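PDB 4GS1: DyP-type peroxidase, which probably uses hydrogen peroxide to oxidise dyes and related substrates at a bound haem, as other DyP-type peroxidases do. Local coordinates for residues Gln355-Leu358 with Val359-Asp363; Arg255-Val259 with Pro260-Arg264. All coordinates share one frame; numbering follows the deposited sequence.

Contact 1: Gln355-Leu358 with Val359-Asp363; sequences QRSL and VEQGD. With HEM (protoporphyrin IX containing Fe), chain F.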
# COMPACT_ATOMS: atom_id res chain seq x y z
N GLN B 355 14.47 -10.00 -22.17
CA GLN B 355 13.51 -8.97 -22.58
C GLN B 355 13.52 -8.82 -24.10
O GLN B 355 12.47 -8.66 -24.72
CB GLN B 355 13.80 -7.64 -21.88
CG GLN B 355 12.93 -6.45 -22.36
CD GLN B 355 11.47 -6.51 -21.92
OE1 GLN B 355 11.04 -7.49 -21.31
NE2 GLN B 355 10.70 -5.47 -22.25
N ARG B 356 14.71 -8.89 -24.71
CA ARG B 356 14.80 -8.88 -26.17
C ARG B 356 13.97 -9.99 -26.79
O ARG B 356 13.26 -9.77 -27.78
CB ARG B 356 16.26 -9.01 -26.64
CG ARG B 356 17.07 -7.75 -26.47
CD ARG B 356 18.11 -7.62 -27.57
NE ARG B 356 18.20 -6.25 -28.04
CZ ARG B 356 19.11 -5.37 -27.61
NH1 ARG B 356 20.01 -5.74 -26.72
NH2 ARG B 356 19.12 -4.13 -28.09
N SER B 357 14.05 -11.19 -26.23
CA SER B 357 13.24 -12.31 -26.73
C SER B 357 11.74 -12.06 -26.56
O SER B 357 10.96 -12.33 -27.47
CB SER B 357 13.63 -13.64 -26.06
OG SER B 357 14.95 -14.02 -26.43
N LEU B 358 11.33 -11.55 -25.41
CA LEU B 358 9.90 -11.34 -25.18
C LEU B 358 9.35 -10.34 -26.19
O LEU B 358 8.25 -10.51 -26.72
CB LEU B 358 9.63 -10.87 -23.76
CG LEU B 358 10.13 -11.77 -22.63
CD1 LEU B 358 9.79 -11.14 -21.27
CD2 LEU B 358 9.57 -13.19 -22.74
N VAL B 359 10.12 -9.30 -26.45
CA VAL B 359 9.69 -8.26 -27.38
C VAL B 359 9.75 -8.75 -28.83
O VAL B 359 8.76 -8.65 -29.56
CB VAL B 359 10.57 -6.99 -27.22
CG1 VAL B 359 10.21 -5.96 -28.28
CG2 VAL B 359 10.40 -6.41 -25.84
N GLU B 360 10.90 -9.28 -29.23
CA GLU B 360 11.11 -9.62 -30.64
C GLU B 360 10.42 -10.90 -31.11
O GLU B 360 10.16 -11.07 -32.30
CB GLU B 360 12.61 -9.68 -30.96
CG GLU B 360 13.32 -8.34 -30.74
CD GLU B 360 14.83 -8.45 -30.81
OE1 GLU B 360 15.35 -9.53 -31.19
OE2 GLU B 360 15.51 -7.45 -30.48
N GLN B 361 10.13 -11.81 -30.18
CA GLN B 361 9.47 -13.05 -30.55
C GLN B 361 7.98 -13.05 -30.22
O GLN B 361 7.31 -14.08 -30.36
CB GLN B 361 10.19 -14.26 -29.94
CG GLN B 361 11.66 -14.32 -30.34
CD GLN B 361 12.38 -15.50 -29.71
OE1 GLN B 361 13.32 -15.32 -28.94
NE2 GLN B 361 11.95 -16.71 -30.06
N GLY B 362 7.46 -11.91 -29.78
CA GLY B 362 6.02 -11.72 -29.65
C GLY B 362 5.33 -12.44 -28.51
O GLY B 362 4.27 -13.06 -28.71
N ASP B 363 5.91 -12.34 -27.32
CA ASP B 363 5.32 -12.87 -26.09
C ASP B 363 3.85 -12.48 -26.02
O ASP B 363 3.51 -11.30 -26.13
CB ASP B 363 6.10 -12.28 -24.91
CG ASP B 363 5.63 -12.77 -23.55
OD1 ASP B 363 4.72 -13.63 -23.45
OD2 ASP B 363 6.20 -12.28 -22.55
CHA HEM F . 8.39 -16.83 -15.62
CHB HEM F . 4.78 -13.67 -14.99
CHC HEM F . 7.52 -10.10 -16.84
CHD HEM F . 11.29 -13.15 -17.08
C1A HEM F . 7.18 -16.28 -15.32
C2A HEM F . 6.05 -17.01 -14.81
C3A HEM F . 5.05 -16.13 -14.64
C4A HEM F . 5.52 -14.83 -15.03
CMA HEM F . 3.62 -16.43 -14.12
CAA HEM F . 6.04 -18.54 -14.53
CBA HEM F . 6.39 -18.87 -13.07
CGA HEM F . 7.84 -18.61 -12.76
O1A HEM F . 8.71 -19.44 -13.17
O2A HEM F . 8.13 -17.59 -12.08
C1B HEM F . 5.20 -12.44 -15.46
C2B HEM F . 4.38 -11.25 -15.53
C3B HEM F . 5.12 -10.26 -16.05
C4B HEM F . 6.45 -10.79 -16.31
CMB HEM F . 2.89 -11.23 -15.09
CAB HEM F . 4.73 -8.79 -16.32
CBB HEM F . 3.73 -8.16 -15.67
C1C HEM F . 8.78 -10.62 -17.06
C2C HEM F . 9.92 -9.91 -17.62
C3C HEM F . 10.97 -10.75 -17.66
C4C HEM F . 10.50 -12.03 -17.17
CMC HEM F . 9.90 -8.41 -18.01
CAC HEM F . 12.43 -10.55 -18.16
CBC HEM F . 12.82 -9.59 -19.00
C1D HEM F . 10.86 -14.40 -16.69
C2D HEM F . 11.71 -15.55 -16.58
C3D HEM F . 10.81 -16.69 -16.14
C4D HEM F . 9.50 -16.12 -16.00
CMD HEM F . 13.23 -15.65 -16.86
CAD HEM F . 11.24 -18.14 -15.88
CBD HEM F . 11.34 -18.90 -17.21
CGD HEM F . 11.80 -20.31 -16.91
O1D HEM F . 10.94 -21.22 -16.77
O2D HEM F . 13.04 -20.53 -16.78
NA HEM F . 6.85 -14.94 -15.44
NB HEM F . 6.46 -12.13 -15.94
NC HEM F . 9.16 -11.93 -16.82
ND HEM F . 9.55 -14.76 -16.34
FE HEM F . 7.99 -13.47 -16.24
O HOH W 1 15.75 -15.19 -28.83
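Leu358 O is gripped twice where helix 351-360 ends: Asp363 N donates to it at 3.0 Å, in the carbonyl plane, and Asn366 ND2 donates as well. The bond from Asp363 is the six-to-one closure of a Schellman motif; Gly362, with phi at 73°, takes the left-handed turn that costs a glycine little. Within the last helical turn, Glu360 N bonds to Arg356 O at 2.8 Å. On the outer face of the helix their side chains run alongside each other, Glu360 OE2 at the edge of the guanidinium in a long salt bridge, 3.8 Å from Arg356 NE. On the haem-facing side, Leu358 lays CD1 over a pyrrole, 3.8 Å from HEM C3C, while its CD2 lies 3.5 Å from Asp363 OD2. Cut back to an alanine, Leu358 would have neither methyl, which would probably open a gap against the pyrrole and leave the Asp363 carboxylate without its apolar flank. Gln355 bends at chi2 (72°), which brings OE1 to 3.6 Å from the vinyl carbon HEM CBC and NE2 to 3.7 Å from Val359 CG2. With CG anti to the backbone N (chi1 -178°), Asp363 lies alongside Leu358 and accepts at OD2 from His303 ND1; His303 is probably the proximal iron ligand, as in related peroxidases. The helix end thus gives the porphyrin an apolar branch and His303 an acceptor likely to fix its imidazole's rotation.

Contact 2: Arg255-Val259 with Pro260-Arg264; sequences RRLDV and PDRER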
# COMPACT_ATOMS: atom_id res chain seq x y z
N ARG B 255 -9.21 -10.02 -17.81
CA ARG B 255 -10.43 -10.67 -17.32
C ARG B 255 -11.37 -11.19 -18.42
O ARG B 255 -12.18 -12.09 -18.18
CB ARG B 255 -11.20 -9.75 -16.35
CG ARG B 255 -10.63 -9.76 -14.93
CD ARG B 255 -11.53 -8.97 -13.97
NE ARG B 255 -11.71 -7.60 -14.41
CZ ARG B 255 -10.93 -6.58 -14.05
NH1 ARG B 255 -11.18 -5.36 -14.50
NH2 ARG B 255 -9.91 -6.79 -13.23
N ARG B 256 -11.25 -10.65 -19.63
CA ARG B 256 -12.06 -11.13 -20.76
C ARG B 256 -11.70 -12.55 -21.17
O ARG B 256 -12.53 -13.27 -21.74
CB ARG B 256 -11.91 -10.22 -21.97
CG ARG B 256 -12.36 -8.78 -21.78
CD ARG B 256 -12.05 -7.98 -23.04
NE ARG B 256 -12.75 -8.51 -24.21
CZ ARG B 256 -13.59 -7.81 -24.97
NH1 ARG B 256 -13.82 -6.53 -24.69
NH2 ARG B 256 -14.18 -8.37 -26.01
N LEU B 257 -10.46 -12.96 -20.92
CA LEU B 257 -10.00 -14.30 -21.29
C LEU B 257 -10.55 -15.37 -20.34
O LEU B 257 -10.58 -15.16 -19.13
CB LEU B 257 -8.46 -14.37 -21.24
CG LEU B 257 -7.63 -13.62 -22.28
CD1 LEU B 257 -6.14 -13.91 -22.06
CD2 LEU B 257 -8.04 -14.02 -23.70
N ASP B 258 -10.95 -16.52 -20.88
CA ASP B 258 -11.28 -17.65 -20.00
C ASP B 258 -9.99 -18.23 -19.40
O ASP B 258 -8.89 -17.90 -19.86
CB ASP B 258 -12.11 -18.73 -20.72
CG ASP B 258 -11.41 -19.33 -21.94
OD1 ASP B 258 -10.17 -19.49 -21.93
OD2 ASP B 258 -12.12 -19.66 -22.91
N VAL B 259 -10.13 -19.07 -18.39
CA VAL B 259 -8.95 -19.60 -17.69
C VAL B 259 -7.97 -20.35 -18.61
O VAL B 259 -6.77 -20.08 -18.56
CB VAL B 259 -9.32 -20.44 -16.43
CG1 VAL B 259 -8.12 -21.22 -15.91
CG2 VAL B 259 -9.87 -19.53 -15.35
N PRO B 260 -8.46 -21.26 -19.46
CA PRO B 260 -7.49 -21.95 -20.33
C PRO B 260 -6.68 -21.00 -21.24
O PRO B 260 -5.50 -21.26 -21.47
CB PRO B 260 -8.39 -22.86 -21.17
CG PRO B 260 -9.55 -23.15 -20.30
CD PRO B 260 -9.81 -21.87 -19.56
N ASP B 261 -7.30 -19.93 -21.73
CA ASP B 261 -6.54 -18.99 -22.55
C ASP B 261 -5.50 -18.21 -21.73
O ASP B 261 -4.40 -17.96 -22.20
CB ASP B 261 -7.48 -18.03 -23.30
CG ASP B 261 -8.17 -18.70 -24.48
OD1 ASP B 261 -7.63 -19.69 -25.02
OD2 ASP B 261 -9.25 -18.21 -24.88
N ARG B 262 -5.85 -17.86 -20.50
CA ARG B 262 -4.89 -17.20 -19.61
C ARG B 262 -3.70 -18.11 -19.36
O ARG B 262 -2.55 -17.64 -19.31
CB ARG B 262 -5.53 -16.85 -18.26
CG ARG B 262 -6.63 -15.81 -18.35
CD ARG B 262 -7.21 -15.52 -16.98
NE ARG B 262 -8.54 -14.93 -17.09
CZ ARG B 262 -9.30 -14.58 -16.06
NH1 ARG B 262 -8.86 -14.75 -14.83
NH2 ARG B 262 -10.50 -14.05 -16.28
N GLU B 263 -3.98 -19.39 -19.18
CA GLU B 263 -2.92 -20.37 -18.94
C GLU B 263 -2.01 -20.49 -20.15
O GLU B 263 -0.80 -20.64 -20.00
CB GLU B 263 -3.51 -21.73 -18.55
CG GLU B 263 -4.21 -21.67 -17.18
CD GLU B 263 -4.91 -22.96 -16.78
OE1 GLU B 263 -5.39 -23.69 -17.67
OE2 GLU B 263 -5.00 -23.23 -15.55
N ARG B 264 -2.58 -20.40 -21.35
CA ARG B 264 -1.78 -20.48 -22.58
C ARG B 264 -0.93 -19.23 -22.82
O ARG B 264 0.10 -19.31 -23.50
CB ARG B 264 -2.67 -20.77 -23.79
CG ARG B 264 -3.16 -22.20 -23.86
CD ARG B 264 -4.23 -22.38 -24.93
NE ARG B 264 -4.99 -23.59 -24.68
CZ ARG B 264 -6.30 -23.63 -24.44
NH1 ARG B 264 -7.04 -22.53 -24.47
NH2 ARG B 264 -6.87 -24.80 -24.21
O HOH W 2 -10.89 -16.67 -23.85
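Asp258 N-caps helix 259-266: its OD1 accepts from Asp261 N at 2.9 Å, nearly along the C-O bond. CG sits between the backbone N and the carbonyl carbon (chi1 60°), which turns the carboxylate back over the first turn. In return, Asp258 N reaches Asp261 OD2 through a water rather than by the direct bond of a capping box. Pro260 suits this first turn, where a backbone N needs no helical acceptor. Backbone bonds then carry the helix on, from Arg262 N to Asp258 O and from Glu263 N to Val259 O.

Among the charges, Asp258 OD1 and Asp261 OD2 lie only 3.3 Å apart; the salt bridge from Arg264 NH1 to Asp261 OD1 (3.0 Å) probably offsets part of their repulsion. Arg262, extended from CG to NE, reaches back across the Leu257-Asp258 turn that joins the two helices. Its NE donates to Leu257 O at 2.9 Å from above the carbonyl plane, NH2 adds weak bonds to Leu257 O and Arg255 O, and Trp254 makes a cation-pi contact with it.

Apolar packing comes from the same arginine, whose CG rests 3.7 Å from Leu257 CB. Separately, a polar oxygen lies beside a methyl: Glu263 OE2, bonded to Leu270 N, is 3.7 Å from Val259 CG1.

Both contacts lie in the C-terminal half of the protein and mark places where helices begin or end. Contact 2 joins helices 251-256 and 259-266, which follow strand 240-249; contact 1 closes helix 351-360, between strands 334-344 and 369-379. All three strands belong to one antiparallel sheet of the ferredoxin-like fold. The contacts do not touch: their centres are 20 Å apart, their nearest atoms about 7 Å. Contact 1 lines the haem pocket directly through Gln355 and Leu358. Contact 2 is a surface feature, its Glu263 side chain about 10 Å from the haem, and its Arg255 packs on Ala170 of the second subunit.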